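Local coordinates for AAC3-I (Uncultured bacterium, PDB 5HMN), which probably transfers the acetyl group of acetyl-coenzyme A to an amino group of aminoglycoside antibiotics, a reaction that confers resistance, at residues C[8-11]-C[17-20]; C[67-72]-C[106-111]; C[87-92]-C[134-139]. One frame throughout, in Å; residues are numbered along the deposited sequence.

How the contacts relate
All three contacts pack a helix against the same mixed sheet, whose strand order is 5-9, 54-61, 64-75, 82-91, 119-124. Contact 1 comes first in the chain and joins edge strand 5-9 to helix 15-28. Contacts 2 and 3 follow and interleave: strands 64-75 and 82-91 are antiparallel neighbours, while their partner helices, 100-115 and 131-140, come later. The centres of contacts 1 and 2 lie about 12 Å apart, those of 2 and 3 about 11 Å, and those of 1 and 3 about 19 Å, on opposite sides of the chain's centre. The series thus runs from the sheet edge through the core to the coenzyme A site of this GNAT fold.

Contact 1 (C[8-11]-C[17-20]); sequences HQLS and LMET
Leu10 pushes its forked end against Leu17 and Met18 on helix 15-28. Its CB points at the helix, and CG lies opposite the carbonyl carbon (chi1 -60°), which spreads the two methyl groups over two successive residues of the helix. CD1 goes to Met18: it lies 3.8 Å from Met18 CA, over the helix backbone itself, and equally 3.8 Å from Met18 SD, which the thioether chain, bent at chi2 (73°), brings alongside. CD2 turns to Leu17, meeting Leu17 CD2 at 3.7 Å and Leu17 CB at 3.9 Å. The same Leu17 CD2 also reaches the imidazole of His8. It approaches the ring at its edge, close to the ring plane, 4.1 Å from His8 CD2, and the two side chains cross at nearly a right angle. The imidazole owes its polar anchorage to the turn between strand and helix: His8 NE2 is hydrogen-bonded to Glu14 OE1, an oxygen that also accepts from Ser11 N. The nearby negative carboxylate could favour a protonated ring. The inner side of the contact is closed by strand 54-61, where Ala56 and Ala58 touch Leu10 and Ala56 touches Met18; backbone hydrogen bonds from His8 to Ala58 and from Leu10 to Ala56 hold the segment at the sheet edge. Met18 reaches further, to Phe77 of the second subunit. The arrangement is the first strand-turn-helix connection of the GNAT fold, with helix 15-28 laid against the sheet beside its first strand. Across the two segments no hydrogen bond forms, so the pairing rests on the fit of methyl, methylene and sulfur surfaces, while polar bonding sits in the turn, where Glu14 and Asn13 take part.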
# COMPACT_ATOMS: atom_id res chain seq x y z
N HIS C 8 -6.29 -16.40 -13.37
CA HIS C 8 -6.46 -15.47 -14.48
C HIS C 8 -6.38 -14.00 -14.03
O HIS C 8 -7.06 -13.60 -13.08
CB HIS C 8 -7.81 -15.75 -15.15
CG HIS C 8 -8.23 -14.72 -16.14
ND1 HIS C 8 -7.51 -14.44 -17.29
CD2 HIS C 8 -9.31 -13.90 -16.17
CE1 HIS C 8 -8.12 -13.49 -17.97
NE2 HIS C 8 -9.21 -13.14 -17.31
N GLN C 9 -5.55 -13.22 -14.69
CA GLN C 9 -5.49 -11.78 -14.41
C GLN C 9 -6.64 -11.06 -15.10
O GLN C 9 -6.81 -11.18 -16.32
CB GLN C 9 -4.15 -11.18 -14.84
CG GLN C 9 -4.06 -9.69 -14.57
CD GLN C 9 -2.70 -9.10 -14.90
OE1 GLN C 9 -1.80 -9.79 -15.36
NE2 GLN C 9 -2.55 -7.80 -14.65
N LEU C 10 -7.43 -10.33 -14.33
CA LEU C 10 -8.58 -9.63 -14.88
C LEU C 10 -8.15 -8.48 -15.79
O LEU C 10 -7.25 -7.72 -15.45
CB LEU C 10 -9.48 -9.10 -13.76
CG LEU C 10 -10.05 -10.17 -12.81
CD1 LEU C 10 -11.14 -9.58 -11.94
CD2 LEU C 10 -10.57 -11.36 -13.59
N SER C 11 -8.79 -8.38 -16.95
CA SER C 11 -8.50 -7.31 -17.91
C SER C 11 -9.53 -6.19 -17.74
O SER C 11 -10.53 -6.37 -17.05
CB SER C 11 -8.52 -7.86 -19.34
OG SER C 11 -9.83 -7.82 -19.87
N LEU C 17 -16.39 -9.92 -14.13
CA LEU C 17 -15.66 -10.88 -13.31
C LEU C 17 -15.25 -10.27 -11.97
O LEU C 17 -15.26 -10.94 -10.94
CB LEU C 17 -14.42 -11.39 -14.05
CG LEU C 17 -14.54 -12.73 -14.77
CD1 LEU C 17 -15.73 -12.75 -15.70
CD2 LEU C 17 -13.26 -13.05 -15.54
N MET C 18 -14.91 -8.99 -12.00
CA MET C 18 -14.52 -8.28 -10.79
C MET C 18 -15.67 -8.23 -9.80
O MET C 18 -15.48 -8.39 -8.59
CB MET C 18 -14.04 -6.86 -11.13
CG MET C 18 -13.46 -6.10 -9.96
SD MET C 18 -11.85 -6.73 -9.50
CE MET C 18 -11.78 -6.28 -7.78
N GLU C 19 -16.89 -8.03 -10.32
CA GLU C 19 -18.09 -7.96 -9.49
C GLU C 19 -18.37 -9.27 -8.77
O GLU C 19 -18.80 -9.27 -7.61
CB GLU C 19 -19.30 -7.58 -10.35
CG GLU C 19 -19.31 -6.13 -10.79
CD GLU C 19 -18.64 -5.22 -9.78
OE1 GLU C 19 -19.33 -4.75 -8.85
OE2 GLU C 19 -17.42 -4.98 -9.91
N THR C 20 -18.16 -10.38 -9.47
CA THR C 20 -18.34 -11.69 -8.88
C THR C 20 -17.25 -11.96 -7.84
O THR C 20 -17.51 -12.54 -6.79
CB THR C 20 -18.32 -12.79 -9.96
OG1 THR C 20 -19.33 -12.50 -10.94
CG2 THR C 20 -18.59 -14.15 -9.34

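Contact 2 (C[67-72]-C[106-111])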
# COMPACT_ATOMS: atom_id res chain seq x y z
N GLY C 67 -11.88 -18.05 -5.94
CA GLY C 67 -10.90 -17.30 -5.16
C GLY C 67 -10.34 -16.15 -5.95
O GLY C 67 -10.59 -16.02 -7.15
N GLY C 68 -9.54 -15.31 -5.30
CA GLY C 68 -8.95 -14.19 -5.98
C GLY C 68 -8.01 -13.35 -5.14
O GLY C 68 -7.87 -13.55 -3.93
N LEU C 69 -7.36 -12.39 -5.80
CA LEU C 69 -6.33 -11.57 -5.19
C LEU C 69 -6.37 -10.16 -5.78
O LEU C 69 -6.50 -9.99 -7.00
CB LEU C 69 -4.96 -12.21 -5.41
CG LEU C 69 -3.68 -11.49 -4.99
CD1 LEU C 69 -2.64 -12.53 -4.57
CD2 LEU C 69 -3.13 -10.62 -6.12
N ALA C 70 -6.28 -9.16 -4.91
CA ALA C 70 -6.15 -7.77 -5.34
C ALA C 70 -4.85 -7.19 -4.80
O ALA C 70 -4.56 -7.30 -3.61
CB ALA C 70 -7.34 -6.95 -4.87
N ALA C 71 -4.07 -6.56 -5.67
CA ALA C 71 -2.76 -6.05 -5.27
C ALA C 71 -2.42 -4.73 -5.95
O ALA C 71 -2.98 -4.39 -7.00
CB ALA C 71 -1.68 -7.08 -5.57
N TYR C 72 -1.51 -3.99 -5.34
CA TYR C 72 -1.08 -2.69 -5.86
C TYR C 72 0.43 -2.69 -6.05
O TYR C 72 1.18 -3.03 -5.13
CB TYR C 72 -1.49 -1.56 -4.92
CG TYR C 72 -2.99 -1.38 -4.75
CD1 TYR C 72 -3.69 -2.11 -3.80
CD2 TYR C 72 -3.69 -0.47 -5.53
CE1 TYR C 72 -5.06 -1.95 -3.65
CE2 TYR C 72 -5.06 -0.30 -5.38
CZ TYR C 72 -5.74 -1.05 -4.44
OH TYR C 72 -7.09 -0.88 -4.28
N GLU C 106 1.77 -17.51 -6.62
CA GLU C 106 2.76 -17.94 -7.60
C GLU C 106 2.59 -17.16 -8.90
O GLU C 106 3.56 -16.79 -9.56
CB GLU C 106 2.65 -19.44 -7.85
CG GLU C 106 3.62 -19.96 -8.90
CD GLU C 106 3.79 -21.47 -8.85
OE1 GLU C 106 2.77 -22.18 -8.68
OE2 GLU C 106 4.93 -21.95 -8.98
N LYS C 107 1.33 -16.91 -9.26
CA LYS C 107 1.00 -16.12 -10.44
C LYS C 107 1.44 -14.67 -10.26
O LYS C 107 1.92 -14.03 -11.19
CB LYS C 107 -0.49 -16.18 -10.72
CG LYS C 107 -0.97 -15.25 -11.82
CD LYS C 107 -0.52 -15.71 -13.18
CE LYS C 107 -1.13 -14.85 -14.27
NZ LYS C 107 -0.71 -15.29 -15.63
N LEU C 108 1.26 -14.15 -9.05
CA LEU C 108 1.63 -12.77 -8.76
C LEU C 108 3.14 -12.59 -8.82
O LEU C 108 3.64 -11.53 -9.21
CB LEU C 108 1.10 -12.35 -7.38
CG LEU C 108 1.21 -10.86 -7.05
CD1 LEU C 108 0.43 -10.03 -8.06
CD2 LEU C 108 0.73 -10.58 -5.64
N LYS C 109 3.87 -13.64 -8.46
CA LYS C 109 5.33 -13.63 -8.53
C LYS C 109 5.83 -13.49 -9.97
O LYS C 109 6.66 -12.64 -10.26
CB LYS C 109 5.91 -14.91 -7.92
CG LYS C 109 5.82 -15.00 -6.41
CD LYS C 109 6.49 -16.26 -5.90
CE LYS C 109 6.46 -16.33 -4.38
NZ LYS C 109 7.18 -17.54 -3.87
N GLU C 110 5.32 -14.34 -10.86
CA GLU C 110 5.74 -14.29 -12.26
C GLU C 110 5.25 -13.01 -12.94
O GLU C 110 5.85 -12.54 -13.90
CB GLU C 110 5.26 -15.53 -13.02
CG GLU C 110 3.76 -15.68 -13.10
CD GLU C 110 3.34 -16.94 -13.84
OE1 GLU C 110 3.73 -18.04 -13.40
OE2 GLU C 110 2.63 -16.82 -14.85
N LEU C 111 4.17 -12.44 -12.42
CA LEU C 111 3.71 -11.14 -12.89
C LEU C 111 4.63 -10.03 -12.37
O LEU C 111 4.90 -9.05 -13.07
CB LEU C 111 2.27 -10.87 -12.45
CG LEU C 111 1.16 -11.52 -13.27
CD1 LEU C 111 -0.19 -11.17 -12.68
CD2 LEU C 111 1.25 -11.07 -14.72
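Leu69 of strand 64-75 and Leu108 of helix 100-115 meet by their branched ends, the side chains crossing at about a right angle. Apolar contact is all that passes between the two segments. Leu108 carries its CG opposite the backbone N (chi1 -170°), which points the side chain at the sheet, where CD2 rests against three methyl groups: it lies 3.9 Å from Leu69 CD2, 4.0 Å from Leu69 CD1, and 4.3 Å from Ala71 CB. Its other branch, Leu108 CD1, comes within 4.1 Å of Leu69 CD2. Other strands of the sheet extend this core, with Leu57 and Leu89 against Leu69 and with Ile55, Ile86 and Ile120 around Leu108. Ala70, whose CB points away from the helix, packs instead on Phe77 of the second subunit, as does Tyr72. Polar interactions stay within each element or lead away from it. On the flank of the helix, a long salt bridge joins Lys107 NZ to Glu110 OE2 at 3.8 Å. On the sheet, Tyr72 OH is hydrogen-bonded to Lys75 O of the second subunit. Helix 100-115 follows strand 82-91, which pairs with the cofactor; its N-terminal end and the loop before it bind coenzyme A through backbone N-H groups, and its body packs on the sheet, an arrangement characteristic of the GNAT fold.

Contact 3 (C[87-92]-C[134-139]); sequences YDLAVA and IALYSK. With COA (coenzyme A), chain J.
Leu89 of strand 82-91 touches helix 131-140 mainly through one methyl, CD2, which lies 3.4 Å from Tyr137 OH and 4.0 Å from Leu136 CD2; Leu89 has a second conformer, and this packing describes one of them. Leu136 meets it tip to tip, whereas Tyr137 slides past in the opposite direction. With CG beside the backbone N, chi1 of -67° carries the phenol end inward, and the ring's rotation turns its edge to Leu89 CD2 and, in the ring plane, to the coenzyme A sulfur S1P. Although buried, the hydroxyl has no assignable hydrogen-bond partner, and its very short approach to S1P is of doubtful accuracy.

Beyond this point the backbones stand well apart, and coenzyme A fills the gap. Its pantetheine arm pairs with the strand somewhat in the manner of another strand: N4P donates to Leu89 O at 2.7 Å and a bent 144°, and Val91 N donates to O9P at 2.8 Å and a nearly straight 170°. This is the hallmark of the GNAT cofactor site, in which Arg97 N, Gly99 N and Ala101 N also bind the coenzyme. A classic beta bulge, with Tyr87 and Asp88 both facing Ala70, precedes the paired residues. Farther out, Leu136 CD1 packs 3.5 Å from C5B, and Ala135 CB lies beside the adenine. At the exposed end, Lys139 NZ is hydrogen-bonded to Thr102 OG1, itself a coenzyme ligand. On partly exposed Ser138, OG at 2.6 Å and the backbone N grip Ile134 O from opposite faces of its carbonyl plane.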
# COMPACT_ATOMS: atom_id res chain seq x y z
N TYR C 87 -3.34 -6.53 -1.14
CA TYR C 87 -4.33 -5.92 -0.28
C TYR C 87 -5.30 -6.97 0.26
O TYR C 87 -5.43 -7.12 1.46
CB TYR C 87 -5.11 -4.82 -1.00
CG TYR C 87 -5.90 -3.96 -0.04
CD1 TYR C 87 -5.36 -2.79 0.49
CD2 TYR C 87 -7.18 -4.33 0.37
CE1 TYR C 87 -6.08 -2.01 1.38
CE2 TYR C 87 -7.90 -3.56 1.26
CZ TYR C 87 -7.35 -2.40 1.76
OH TYR C 87 -8.08 -1.64 2.65
N ASP C 88 -5.98 -7.68 -0.65
CA ASP C 88 -6.95 -8.71 -0.28
C ASP C 88 -6.63 -10.03 -0.98
O ASP C 88 -6.26 -10.05 -2.15
CB ASP C 88 -8.38 -8.29 -0.63
CG ASP C 88 -8.99 -7.31 0.37
OD1 ASP C 88 -8.65 -7.34 1.56
OD2 ASP C 88 -9.85 -6.50 -0.02
N LEU C 89 -6.79 -11.13 -0.25
CA LEU C 89 -6.58 -12.47 -0.79
C LEU C 89 -7.57 -13.43 -0.14
O LEU C 89 -7.63 -13.53 1.08
CB LEU C 89 -5.14 -12.94 -0.55
CG LEU C 89 -4.81 -14.40 -0.91
CD1 LEU C 89 -4.98 -14.64 -2.39
CD2 LEU C 89 -3.40 -14.75 -0.46
N ALA C 90 -8.34 -14.14 -0.96
CA ALA C 90 -9.37 -15.02 -0.41
C ALA C 90 -9.67 -16.22 -1.30
O ALA C 90 -9.63 -16.12 -2.53
CB ALA C 90 -10.65 -14.25 -0.15
N VAL C 91 -10.00 -17.33 -0.66
CA VAL C 91 -10.43 -18.54 -1.33
C VAL C 91 -11.74 -19.01 -0.70
O VAL C 91 -11.88 -19.00 0.53
CB VAL C 91 -9.37 -19.66 -1.25
CG1 VAL C 91 -9.91 -20.97 -1.81
CG2 VAL C 91 -8.10 -19.24 -1.99
N ALA C 92 -12.70 -19.41 -1.53
CA ALA C 92 -13.99 -19.89 -1.04
C ALA C 92 -13.82 -21.06 -0.09
O ALA C 92 -12.97 -21.94 -0.30
CB ALA C 92 -14.90 -20.29 -2.21
N ILE C 134 -1.74 -16.87 8.11
CA ILE C 134 -0.41 -16.73 8.70
C ILE C 134 0.46 -17.95 8.39
O ILE C 134 1.65 -17.81 8.11
CB ILE C 134 -0.49 -16.52 10.22
CG1 ILE C 134 -1.35 -15.29 10.53
CG2 ILE C 134 0.90 -16.37 10.82
CD1 ILE C 134 -1.44 -14.98 12.01
N ALA C 135 -0.13 -19.14 8.44
CA ALA C 135 0.59 -20.36 8.07
C ALA C 135 0.97 -20.30 6.60
O ALA C 135 2.04 -20.77 6.20
CB ALA C 135 -0.25 -21.59 8.37
N LEU C 136 0.08 -19.73 5.79
CA LEU C 136 0.31 -19.54 4.37
C LEU C 136 1.45 -18.55 4.12
O LEU C 136 2.32 -18.79 3.29
CB LEU C 136 -0.96 -19.05 3.67
CG LEU C 136 -0.84 -18.67 2.20
CD1 LEU C 136 -0.80 -19.90 1.31
CD2 LEU C 136 -1.98 -17.74 1.79
N TYR C 137 1.42 -17.43 4.81
CA TYR C 137 2.40 -16.39 4.58
C TYR C 137 3.77 -16.75 5.18
O TYR C 137 4.80 -16.33 4.66
CB TYR C 137 1.91 -15.06 5.15
CG TYR C 137 0.71 -14.51 4.42
CD1 TYR C 137 0.53 -14.75 3.06
CD2 TYR C 137 -0.25 -13.75 5.08
CE1 TYR C 137 -0.56 -14.25 2.38
CE2 TYR C 137 -1.35 -13.25 4.41
CZ TYR C 137 -1.50 -13.50 3.06
OH TYR C 137 -2.59 -13.00 2.39
N SER C 138 3.77 -17.52 6.26
CA SER C 138 5.02 -17.89 6.93
C SER C 138 5.87 -18.83 6.07
O SER C 138 7.10 -18.84 6.17
CB SER C 138 4.74 -18.53 8.28
OG SER C 138 4.05 -17.64 9.14
N LYS C 139 5.21 -19.62 5.23
CA LYS C 139 5.89 -20.56 4.35
C LYS C 139 6.51 -19.85 3.15
O LYS C 139 7.52 -20.31 2.60
CB LYS C 139 4.92 -21.64 3.87
CG LYS C 139 3.93 -21.15 2.82
CD LYS C 139 2.80 -22.11 2.53
CE LYS C 139 2.34 -21.96 1.08
NZ LYS C 139 2.11 -23.27 0.41
N1A COA J . -4.35 -24.27 8.69
C2A COA J . -3.02 -24.53 8.66
N3A COA J . -2.25 -24.32 7.58
C4A COA J . -2.84 -23.81 6.49
C5A COA J . -4.15 -23.55 6.48
C6A COA J . -4.92 -23.79 7.59
N6A COA J . -6.29 -23.61 7.89
N7A COA J . -4.46 -23.08 5.29
C8A COA J . -3.35 -23.07 4.54
N9A COA J . -2.35 -23.52 5.29
C1B COA J . -1.04 -23.66 4.93
C2B COA J . -0.70 -24.90 4.71
O2B COA J . 0.73 -25.03 4.92
C3B COA J . -0.93 -25.11 3.22
O3B COA J . -0.21 -26.07 2.69
P3B COA J . -0.59 -27.58 2.84
O7A COA J . 0.27 -28.31 1.91
O8A COA J . -0.29 -28.01 4.20
O9A COA J . -2.02 -27.89 2.58
C4B COA J . -0.49 -23.69 2.69
O4B COA J . -0.78 -22.81 3.59
C5B COA J . -1.24 -23.34 1.39
O5B COA J . -2.62 -23.56 1.48
P1A COA J . -3.54 -23.11 0.32
O1A COA J . -4.39 -24.22 0.00
O2A COA J . -2.74 -22.76 -0.81
O3A COA J . -4.44 -22.03 0.88
P2A COA J . -5.92 -21.79 0.54
O4A COA J . -6.13 -21.94 -0.85
O5A COA J . -6.71 -22.68 1.29
O6A COA J . -6.35 -20.41 1.09
CBP COA J . -6.62 -18.59 2.56
CCP COA J . -5.81 -19.85 2.21
CDP COA J . -6.61 -17.62 1.40
CEP COA J . -5.97 -17.88 3.76
CAP COA J . -8.01 -19.03 2.90
OAP COA J . -7.95 -19.68 4.10
C9P COA J . -8.97 -17.89 3.05
O9P COA J . -9.50 -17.42 2.13
N8P COA J . -9.28 -17.37 4.32
C7P COA J . -10.20 -16.33 4.52
C6P COA J . -9.70 -14.90 4.23
C5P COA J . -8.26 -14.55 4.67
O5P COA J . -7.82 -14.85 5.76
N4P COA J . -7.47 -13.82 3.72
C3P COA J . -6.12 -13.40 3.93
C2P COA J . -5.92 -11.90 3.55
S1P COA J . -4.18 -11.52 3.58